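Local coordinates for protein beta-fructofuranosidase (Bifidobacterium adolescentis, PDB 6NOB) that probably hydrolyses terminal non-reducing beta-D-fructofuranosides such as sucrose, releasing fructose, as a member of glycoside hydrolase family 32, at residues D84-G89 and Q139-L144; Q110-F115 and H121-A126; A163-R166 and H170-H173. All coordinates share one frame; numbering follows the deposited sequence.

How the contacts relate
Contacts 1 and 3 share one sheet and have centres about 6 Å apart: contact 1 sets helix 85-88 against strand 141-149, and contact 3 pairs the neighbouring strand 159-165 with strand 172-173. Contact 2, about 20 Å from contact 1 and 14 Å from contact 3, ties helix 108-112 to the chain just before strand 127-138. Along the sequence both segments of contact 2 fall between those of contact 1, and contact 3 follows. Strands 127-138, 141-149, 159-165 and 172-173 run in meander order, consistent with the first blade of the family's five-bladed propeller; contacts 1 and 2 bring short helices against it or the chain leading into it, while contact 3 is a pairing within it.

Contact 1. Residues D84-G89 and Q139-L144; sequences DLLDNG and QGRYHL
Leu86 lies against the guanidinium group of Arg141, and this apolar cover is the dense part of the contact. Its CB stands over the centre of the flat group, 3.8 Å above the plane, while CD1 comes within 3.6 Å of Arg141 NE. The other methyl reaches deeper: Leu86 CD2 approaches His143 CE1 at 4.2 Å, obliquely to the imidazole. That ring is buried, and a hydrogen bond between His143 ND1 and His162 NE2 on strand 159-165 helps fix the rotation of the imidazole that the methyl approaches. Arg141 and His143, two residues apart on strand 141-149, both meet the short helix 85-88. Ahead of them Gln139 and Gly140, both with positive phi, form the tight turn of the hairpin between strands 127-138 and 141-149, consistent with the inner part of the first propeller blade of a family 32 hydrolase. The solvent side is polar. Exposed Asp87 takes the edge of the guanidinium whose face Leu86 covers, forming a salt bridge between Asp87 OD1 and Arg141 NH2; the 2.4 Å between these two atoms is doubtfully short. A weak second bond joins Arg141 NH1 to the same OD1 at 3.1 Å, and the carboxylate and guanidinium planes are turned 43° apart. The arginine reaches the acid through a bend at chi3 (-149°). Arg166 makes a long, weak ion pair with Asp87 OD1, so two arginines gather round this carboxylate.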
loop_
_atom_site.group_PDB
_atom_site.type_symbol
_atom_site.label_atom_id
_atom_site.label_comp_id
_atom_site.label_asym_id
_atom_site.label_seq_id
_atom_site.Cartn_x
_atom_site.Cartn_y
_atom_site.Cartn_z
ATOM N N ASP A 84 12.793 -20.335 14.430
ATOM C CA ASP A 84 12.731 -18.881 14.577
ATOM C C ASP A 84 12.378 -18.215 13.245
ATOM O O ASP A 84 13.121 -17.393 12.704
ATOM C CB ASP A 84 14.047 -18.338 15.143
ATOM C CG ASP A 84 14.397 -18.955 16.486
ATOM O OD1 ASP A 84 13.550 -18.911 17.401
ATOM O OD2 ASP A 84 15.516 -19.494 16.621
ATOM N N LEU A 85 11.211 -18.601 12.721
ATOM C CA LEU A 85 10.769 -18.100 11.425
ATOM C C LEU A 85 10.627 -16.583 11.425
ATOM O O LEU A 85 10.906 -15.933 10.410
ATOM C CB LEU A 85 9.446 -18.767 11.049
ATOM C CG LEU A 85 8.950 -18.682 9.609
ATOM C CD1 LEU A 85 10.067 -19.009 8.635
ATOM C CD2 LEU A 85 7.777 -19.630 9.423
ATOM N N LEU A 86 10.211 -16.001 12.554
ATOM C CA LEU A 86 10.035 -14.555 12.634
ATOM C C LEU A 86 11.349 -13.809 12.443
ATOM O O LEU A 86 11.353 -12.670 11.960
ATOM C CB LEU A 86 9.426 -14.177 13.980
ATOM C CG LEU A 86 7.910 -14.146 14.107
ATOM C CD1 LEU A 86 7.551 -13.774 15.532
ATOM C CD2 LEU A 86 7.303 -13.164 13.119
ATOM N N ASP A 87 12.468 -14.419 12.831
ATOM C CA ASP A 87 13.767 -13.769 12.718
ATOM C C ASP A 87 14.496 -14.133 11.434
ATOM O O ASP A 87 15.193 -13.285 10.864
ATOM C CB ASP A 87 14.643 -14.130 13.919
ATOM C CG ASP A 87 14.050 -13.662 15.235
ATOM O OD1 ASP A 87 13.586 -12.503 15.305
ATOM O OD2 ASP A 87 14.047 -14.457 16.199
ATOM N N ASN A 88 14.356 -15.371 10.966
ATOM C CA ASN A 88 15.045 -15.796 9.756
ATOM C C ASN A 88 14.224 -15.563 8.501
ATOM O O ASN A 88 14.793 -15.260 7.447
ATOM C CB ASN A 88 15.410 -17.277 9.848
ATOM C CG ASN A 88 16.379 -17.558 10.962
ATOM O OD1 ASN A 88 17.551 -17.195 10.882
ATOM N ND2 ASN A 88 15.898 -18.204 12.017
ATOM N N GLY A 89 12.906 -15.703 8.591
ATOM C CA GLY A 89 12.049 -15.536 7.437
ATOM C C GLY A 89 12.171 -16.689 6.457
ATOM O O GLY A 89 12.897 -17.661 6.663
ATOM N N GLN A 139 4.320 -7.620 19.760
ATOM C CA GLN A 139 5.385 -8.312 20.485
ATOM C C GLN A 139 6.763 -7.846 20.021
ATOM O O GLN A 139 7.645 -8.645 19.697
ATOM C CB GLN A 139 5.237 -9.831 20.352
ATOM C CG GLN A 139 4.111 -10.409 21.206
ATOM C CD GLN A 139 3.795 -11.859 20.882
ATOM O OE1 GLN A 139 4.451 -12.479 20.049
ATOM N NE2 GLN A 139 2.780 -12.404 21.544
ATOM N N GLY A 140 6.934 -6.523 19.965
ATOM C CA GLY A 140 8.208 -5.920 19.650
ATOM C C GLY A 140 8.510 -5.737 18.177
ATOM O O GLY A 140 9.534 -5.125 17.846
ATOM N N ARG A 141 7.666 -6.236 17.280
ATOM C CA ARG A 141 7.929 -6.162 15.852
ATOM C C ARG A 141 6.820 -5.403 15.138
ATOM O O ARG A 141 5.657 -5.432 15.550
ATOM C CB ARG A 141 8.062 -7.560 15.240
ATOM C CG ARG A 141 9.158 -8.416 15.849
ATOM C CD ARG A 141 9.100 -9.828 15.293
ATOM N NE ARG A 141 9.566 -10.822 16.253
ATOM C CZ ARG A 141 10.771 -11.381 16.219
ATOM N NH1 ARG A 141 11.114 -12.278 17.134
ATOM N NH2 ARG A 141 11.634 -11.043 15.268
ATOM N N TYR A 142 7.197 -4.715 14.061
ATOM C CA TYR A 142 6.235 -4.100 13.157
ATOM C C TYR A 142 5.841 -5.114 12.093
ATOM O O TYR A 142 6.708 -5.748 11.481
ATOM C CB TYR A 142 6.817 -2.849 12.500
ATOM C CG TYR A 142 7.279 -1.792 13.477
ATOM C CD1 TYR A 142 6.375 -0.913 14.056
ATOM C CD2 TYR A 142 8.622 -1.670 13.815
ATOM C CE1 TYR A 142 6.793 0.057 14.946
ATOM C CE2 TYR A 142 9.048 -0.703 14.705
ATOM C CZ TYR A 142 8.129 0.158 15.267
ATOM O OH TYR A 142 8.544 1.122 16.154
ATOM N N HIS A 143 4.540 -5.266 11.874
ATOM C CA HIS A 143 4.011 -6.260 10.953
ATOM C C HIS A 143 3.397 -5.569 9.747
ATOM O O HIS A 143 2.559 -4.673 9.896
ATOM C CB HIS A 143 2.975 -7.151 11.638
ATOM C CG HIS A 143 3.578 -8.234 12.477
ATOM N ND1 HIS A 143 3.673 -9.541 12.050
ATOM C CD2 HIS A 143 4.134 -8.200 13.712
ATOM C CE1 HIS A 143 4.252 -10.268 12.990
ATOM N NE2 HIS A 143 4.541 -9.478 14.008
ATOM N N LEU A 144 3.812 -5.995 8.559
ATOM C CA LEU A 144 3.307 -5.465 7.300
ATOM C C LEU A 144 2.702 -6.613 6.503
ATOM O O LEU A 144 3.424 -7.504 6.040
ATOM C CB LEU A 144 4.421 -4.778 6.512
ATOM C CG LEU A 144 4.130 -4.405 5.060
ATOM C CD1 LEU A 144 2.968 -3.430 4.973
ATOM C CD2 LEU A 144 5.376 -3.817 4.424
#

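Contact 2. Residues Q110-F115 and H121-A126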
loop_
_atom_site.group_PDB
_atom_site.type_symbol
_atom_site.label_atom_id
_atom_site.label_comp_id
_atom_site.label_asym_id
_atom_site.label_seq_id
_atom_site.Cartn_x
_atom_site.Cartn_y
_atom_site.Cartn_z
ATOM N N GLN A 110 20.669 -10.811 -5.827
ATOM C CA GLN A 110 20.184 -11.201 -7.145
ATOM C C GLN A 110 18.711 -10.855 -7.336
ATOM O O GLN A 110 18.282 -10.584 -8.463
ATOM C CB GLN A 110 20.414 -12.698 -7.364
ATOM C CG GLN A 110 21.875 -13.077 -7.545
ATOM C CD GLN A 110 22.100 -14.580 -7.548
ATOM O OE1 GLN A 110 21.615 -15.295 -6.671
ATOM N NE2 GLN A 110 22.845 -15.064 -8.536
ATOM N N ILE A 111 17.927 -10.848 -6.258
ATOM C CA ILE A 111 16.494 -10.605 -6.391
ATOM C C ILE A 111 16.202 -9.120 -6.580
ATOM O O ILE A 111 15.368 -8.743 -7.410
ATOM C CB ILE A 111 15.741 -11.181 -5.177
ATOM C CG1 ILE A 111 15.830 -12.709 -5.165
ATOM C CG2 ILE A 111 14.281 -10.736 -5.183
ATOM C CD1 ILE A 111 15.140 -13.356 -3.985
ATOM N N TYR A 112 16.889 -8.250 -5.833
ATOM C CA TYR A 112 16.500 -6.849 -5.753
ATOM C C TYR A 112 17.423 -5.884 -6.482
ATOM O O TYR A 112 16.969 -4.801 -6.863
ATOM C CB TYR A 112 16.395 -6.414 -4.285
ATOM C CG TYR A 112 15.196 -6.998 -3.574
ATOM C CD1 TYR A 112 13.946 -6.405 -3.680
ATOM C CD2 TYR A 112 15.315 -8.144 -2.799
ATOM C CE1 TYR A 112 12.847 -6.935 -3.035
ATOM C CE2 TYR A 112 14.221 -8.682 -2.148
ATOM C CZ TYR A 112 12.989 -8.073 -2.270
ATOM O OH TYR A 112 11.896 -8.604 -1.625
ATOM N N ASN A 113 18.695 -6.227 -6.679
ATOM C CA ASN A 113 19.636 -5.307 -7.323
ATOM C C ASN A 113 19.529 -5.441 -8.845
ATOM O O ASN A 113 20.404 -5.976 -9.527
ATOM C CB ASN A 113 21.053 -5.568 -6.828
ATOM C CG ASN A 113 22.050 -4.567 -7.374
ATOM O OD1 ASN A 113 21.731 -3.391 -7.558
ATOM N ND2 ASN A 113 23.267 -5.030 -7.642
ATOM N N ARG A 114 18.417 -4.932 -9.373
ATOM C CA ARG A 114 18.131 -4.990 -10.800
ATOM C C ARG A 114 17.475 -3.693 -11.246
ATOM O O ARG A 114 16.698 -3.085 -10.505
ATOM C CB ARG A 114 17.205 -6.165 -11.159
ATOM C CG ARG A 114 17.684 -7.526 -10.693
ATOM C CD ARG A 114 16.663 -8.596 -11.028
ATOM N NE ARG A 114 16.321 -8.587 -12.446
ATOM C CZ ARG A 114 17.032 -9.197 -13.387
ATOM N NH1 ARG A 114 18.128 -9.869 -13.059
ATOM N NH2 ARG A 114 16.649 -9.138 -14.656
ATOM N N PHE A 115 17.794 -3.279 -12.472
ATOM C CA PHE A 115 17.151 -2.112 -13.062
ATOM C C PHE A 115 15.639 -2.298 -13.078
ATOM O O PHE A 115 15.136 -3.362 -13.449
ATOM C CB PHE A 115 17.684 -1.883 -14.478
ATOM C CG PHE A 115 17.052 -0.718 -15.192
ATOM C CD1 PHE A 115 17.195 0.575 -14.712
ATOM C CD2 PHE A 115 16.328 -0.916 -16.360
ATOM C CE1 PHE A 115 16.618 1.645 -15.375
ATOM C CE2 PHE A 115 15.748 0.149 -17.027
ATOM C CZ PHE A 115 15.893 1.430 -16.535
ATOM N N HIS A 121 12.715 0.845 -0.708
ATOM C CA HIS A 121 11.292 0.675 -0.461
ATOM C C HIS A 121 10.950 -0.809 -0.455
ATOM O O HIS A 121 11.598 -1.613 -1.129
ATOM C CB HIS A 121 10.455 1.399 -1.520
ATOM C CG HIS A 121 10.589 2.891 -1.482
ATOM N ND1 HIS A 121 11.740 3.545 -1.865
ATOM C CD2 HIS A 121 9.713 3.855 -1.113
ATOM C CE1 HIS A 121 11.570 4.848 -1.727
ATOM N NE2 HIS A 121 10.348 5.064 -1.273
ATOM N N PHE A 122 9.928 -1.172 0.318
ATOM C CA PHE A 122 9.537 -2.573 0.377
ATOM C C PHE A 122 8.911 -3.008 -0.942
ATOM O O PHE A 122 8.037 -2.325 -1.488
ATOM C CB PHE A 122 8.559 -2.839 1.520
ATOM C CG PHE A 122 8.122 -4.277 1.595
ATOM C CD1 PHE A 122 8.917 -5.220 2.227
ATOM C CD2 PHE A 122 6.943 -4.694 0.993
ATOM C CE1 PHE A 122 8.532 -6.551 2.280
ATOM C CE2 PHE A 122 6.555 -6.023 1.040
ATOM C CZ PHE A 122 7.350 -6.951 1.688
ATOM N N GLU A 123 9.360 -4.150 -1.448
ATOM C CA GLU A 123 8.789 -4.820 -2.603
ATOM C C GLU A 123 8.808 -6.315 -2.327
ATOM O O GLU A 123 9.687 -6.800 -1.603
ATOM C CB GLU A 123 9.573 -4.528 -3.893
ATOM C CG GLU A 123 9.749 -3.056 -4.231
ATOM C CD GLU A 123 10.668 -2.844 -5.421
ATOM O OE1 GLU A 123 11.099 -3.853 -6.022
ATOM O OE2 GLU A 123 10.963 -1.675 -5.755
ATOM N N PRO A 124 7.856 -7.066 -2.872
ATOM C CA PRO A 124 7.938 -8.526 -2.786
ATOM C C PRO A 124 9.067 -9.046 -3.663
ATOM O O PRO A 124 9.666 -8.311 -4.452
ATOM C CB PRO A 124 6.569 -8.992 -3.286
ATOM C CG PRO A 124 6.123 -7.896 -4.196
ATOM C CD PRO A 124 6.647 -6.624 -3.587
ATOM N N PHE A 125 9.365 -10.339 -3.503
ATOM C CA PHE A 125 10.383 -10.975 -4.335
ATOM C C PHE A 125 10.102 -10.738 -5.812
ATOM O O PHE A 125 10.988 -10.335 -6.573
ATOM C CB PHE A 125 10.440 -12.476 -4.046
ATOM C CG PHE A 125 10.889 -12.817 -2.655
ATOM C CD1 PHE A 125 12.085 -12.329 -2.157
ATOM C CD2 PHE A 125 10.116 -13.636 -1.850
ATOM C CE1 PHE A 125 12.498 -12.650 -0.877
ATOM C CE2 PHE A 125 10.523 -13.960 -0.570
ATOM C CZ PHE A 125 11.716 -13.469 -0.084
ATOM N N ALA A 126 8.862 -10.976 -6.227
ATOM C CA ALA A 126 8.423 -10.793 -7.603
ATOM C C ALA A 126 6.899 -10.740 -7.596
ATOM O O ALA A 126 6.271 -10.710 -6.531
ATOM C CB ALA A 126 8.962 -11.913 -8.499
#
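On the last turn of helix 108-112, Ile111 meets Phe125 with two of its branches. Its CD1 touches Phe125 CD1 at 3.7 Å, meeting the ring obliquely. Its CG2, which lies opposite the backbone N about the CA-CB bond, turns instead to the main chain and lies 3.6 Å from Phe125 O. The same methyl also sits over the rim of one face of the Tyr112 ring, so it lies between the Phe125 backbone and that ring. Tyr112 comes next and spans the gap to the other segment. Its phenol donates a hydrogen bond from Tyr112 OH to Glu123 O, 2.9 Å long; the donor is tilted 33° out of the carbonyl plane, with a C=O...O angle of 143°. Glu123 O lies at the edge of the phenol ring, near its plane, and Tyr112 CE1 passes 4.2 Å from Glu123 CB. The bond ties the helix end to the irregular chain that leads into strand 127-138, whose first residues carry the WMNDPNG sequence that supplies the nucleophile in family 32 enzymes. Tyr112 OH also meets His173 NE2 in a weak hydrogen bond, and its ring stacks with Trp636 near the C-terminus. A phenylalanine here would keep the ring but would probably leave Glu123 O without its phenol donor and His173 NE2 without its weak partner. Past Tyr112 the helix ends in an inverse gamma turn centred on Asn113, closed by a weak bond from Arg114 N to Tyr112 O (2.9 Å). Arg117, in the connection between the segments, forms a salt bridge with Glu123 and hydrogen bonds to Pro124 O and Phe125 O, while Ser118 binds Glu123 OE2.

Contact 3. Residues A163-R166 and H170-H173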
loop_
_atom_site.group_PDB
_atom_site.type_symbol
_atom_site.label_atom_id
_atom_site.label_comp_id
_atom_site.label_asym_id
_atom_site.label_seq_id
_atom_site.Cartn_x
_atom_site.Cartn_y
_atom_site.Cartn_z
ATOM N N ALA A 163 5.285 -9.536 5.962
ATOM C CA ALA A 163 6.670 -9.214 6.271
ATOM C C ALA A 163 6.731 -8.581 7.653
ATOM O O ALA A 163 5.760 -7.977 8.118
ATOM C CB ALA A 163 7.287 -8.270 5.228
ATOM N N VAL A 164 7.882 -8.717 8.306
ATOM C CA VAL A 164 8.055 -8.263 9.679
ATOM C C VAL A 164 9.346 -7.460 9.777
ATOM O O VAL A 164 10.279 -7.654 8.991
ATOM C CB VAL A 164 8.051 -9.458 10.661
ATOM C CG1 VAL A 164 9.392 -10.186 10.644
ATOM C CG2 VAL A 164 7.684 -9.000 12.056
ATOM N N SER A 165 9.394 -6.537 10.738
ATOM C CA SER A 165 10.530 -5.632 10.832
ATOM C C SER A 165 10.688 -5.145 12.264
ATOM O O SER A 165 9.714 -5.048 13.015
ATOM C CB SER A 165 10.368 -4.430 9.892
ATOM O OG SER A 165 11.213 -3.349 10.254
ATOM N N ARG A 166 11.930 -4.824 12.623
ATOM C CA ARG A 166 12.242 -4.231 13.913
ATOM C C ARG A 166 12.483 -2.729 13.838
ATOM O O ARG A 166 12.631 -2.092 14.887
ATOM C CB ARG A 166 13.477 -4.906 14.524
ATOM C CG ARG A 166 13.315 -6.393 14.813
ATOM C CD ARG A 166 14.496 -6.925 15.619
ATOM N NE ARG A 166 14.252 -8.257 16.168
ATOM C CZ ARG A 166 13.459 -8.511 17.206
ATOM N NH1 ARG A 166 12.825 -7.522 17.822
ATOM N NH2 ARG A 166 13.301 -9.757 17.632
ATOM N N HIS A 170 13.999 -2.116 7.434
ATOM C CA HIS A 170 14.470 -3.401 6.926
ATOM C C HIS A 170 13.422 -4.470 7.204
ATOM O O HIS A 170 12.923 -4.574 8.328
ATOM C CB HIS A 170 15.799 -3.797 7.573
ATOM C CG HIS A 170 16.878 -2.770 7.424
ATOM N ND1 HIS A 170 17.109 -1.792 8.367
ATOM C CD2 HIS A 170 17.793 -2.572 6.446
ATOM C CE1 HIS A 170 18.118 -1.034 7.975
ATOM N NE2 HIS A 170 18.551 -1.488 6.813
ATOM N N TRP A 171 13.114 -5.283 6.196
ATOM C CA TRP A 171 11.992 -6.208 6.256
ATOM C C TRP A 171 12.452 -7.649 6.086
ATOM O O TRP A 171 13.339 -7.942 5.279
ATOM C CB TRP A 171 10.949 -5.844 5.195
ATOM C CG TRP A 171 10.346 -4.518 5.497
ATOM C CD1 TRP A 171 10.733 -3.306 5.001
ATOM C CD2 TRP A 171 9.281 -4.256 6.414
ATOM N NE1 TRP A 171 9.957 -2.308 5.538
ATOM C CE2 TRP A 171 9.058 -2.865 6.410
ATOM C CE3 TRP A 171 8.481 -5.066 7.226
ATOM C CZ2 TRP A 171 8.073 -2.263 7.190
ATOM C CZ3 TRP A 171 7.506 -4.468 8.003
ATOM C CH2 TRP A 171 7.309 -3.080 7.978
ATOM N N THR A 172 11.839 -8.538 6.864
ATOM C CA THR A 172 12.061 -9.975 6.790
ATOM C C THR A 172 10.796 -10.634 6.254
ATOM O O THR A 172 9.707 -10.425 6.799
ATOM C CB THR A 172 12.418 -10.544 8.167
ATOM O OG1 THR A 172 13.701 -10.052 8.577
ATOM C CG2 THR A 172 12.452 -12.062 8.128
ATOM N N HIS A 173 10.942 -11.423 5.190
ATOM C CA HIS A 173 9.793 -12.005 4.503
ATOM C C HIS A 173 9.258 -13.220 5.247
ATOM O O HIS A 173 10.023 -14.072 5.706
ATOM C CB HIS A 173 10.172 -12.407 3.080
ATOM C CG HIS A 173 10.490 -11.249 2.188
ATOM N ND1 HIS A 173 9.515 -10.474 1.599
ATOM C CD2 HIS A 173 11.675 -10.741 1.776
ATOM C CE1 HIS A 173 10.086 -9.535 0.865
ATOM N NE2 HIS A 173 11.396 -9.677 0.952
HETATM O O HOH W 1 13.896 -5.424 10.937
#
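Residues 163-166 and 170-173 form the two arms of an antiparallel beta hairpin that diverge from a strictly antiparallel course; Val164 and Thr172 are a hydrogen-bonded pair and Ala163 and His173 a non-hydrogen-bonded one. The two bonds are well aimed: Val164 N donates to Thr172 O at 2.9 Å, and Thr172 N returns to Val164 O at 2.8 Å with an N-H...O angle of 169°. On the face they share, the side chains of Val164 and Thr172 lie next to each other and point the same way. Val164 CG1 occupies the cramped position between backbone N and carbonyl carbon (chi1 78°), which sets it 3.9 Å from Thr172 CB. The indole of Trp171 packs on the side of Ala163 CB and under Ser165. Ser165 CB lies over its six-membered ring, 3.5 Å from the centroid and 19° off the normal, a CH-pi contact, and Ala163 CB comes to 4.0 Å from Trp171 CE3. Phe122, in the chain before strand 127-138, meets the indole edge-to-face, and Leu144 of strand 141-149 also packs on it. Toward the turn the backbone pairing gives way to other bonds. Ser165 OG forms a weak hydrogen bond to His170 O (2.9 Å); its stronger partner is Asp167 N, within the turn. A water bridges the two arms there, accepting from Arg166 N at 2.7 Å and donating to His170 O. His170 ND1 is bound to the carboxylate of Asp167. The chemistry therefore changes along the hairpin: direct amide bonds at the Val164-Thr172 pair give way to a weak hydroxyl bond and a water bridge near the turn, where the strands no longer pair directly.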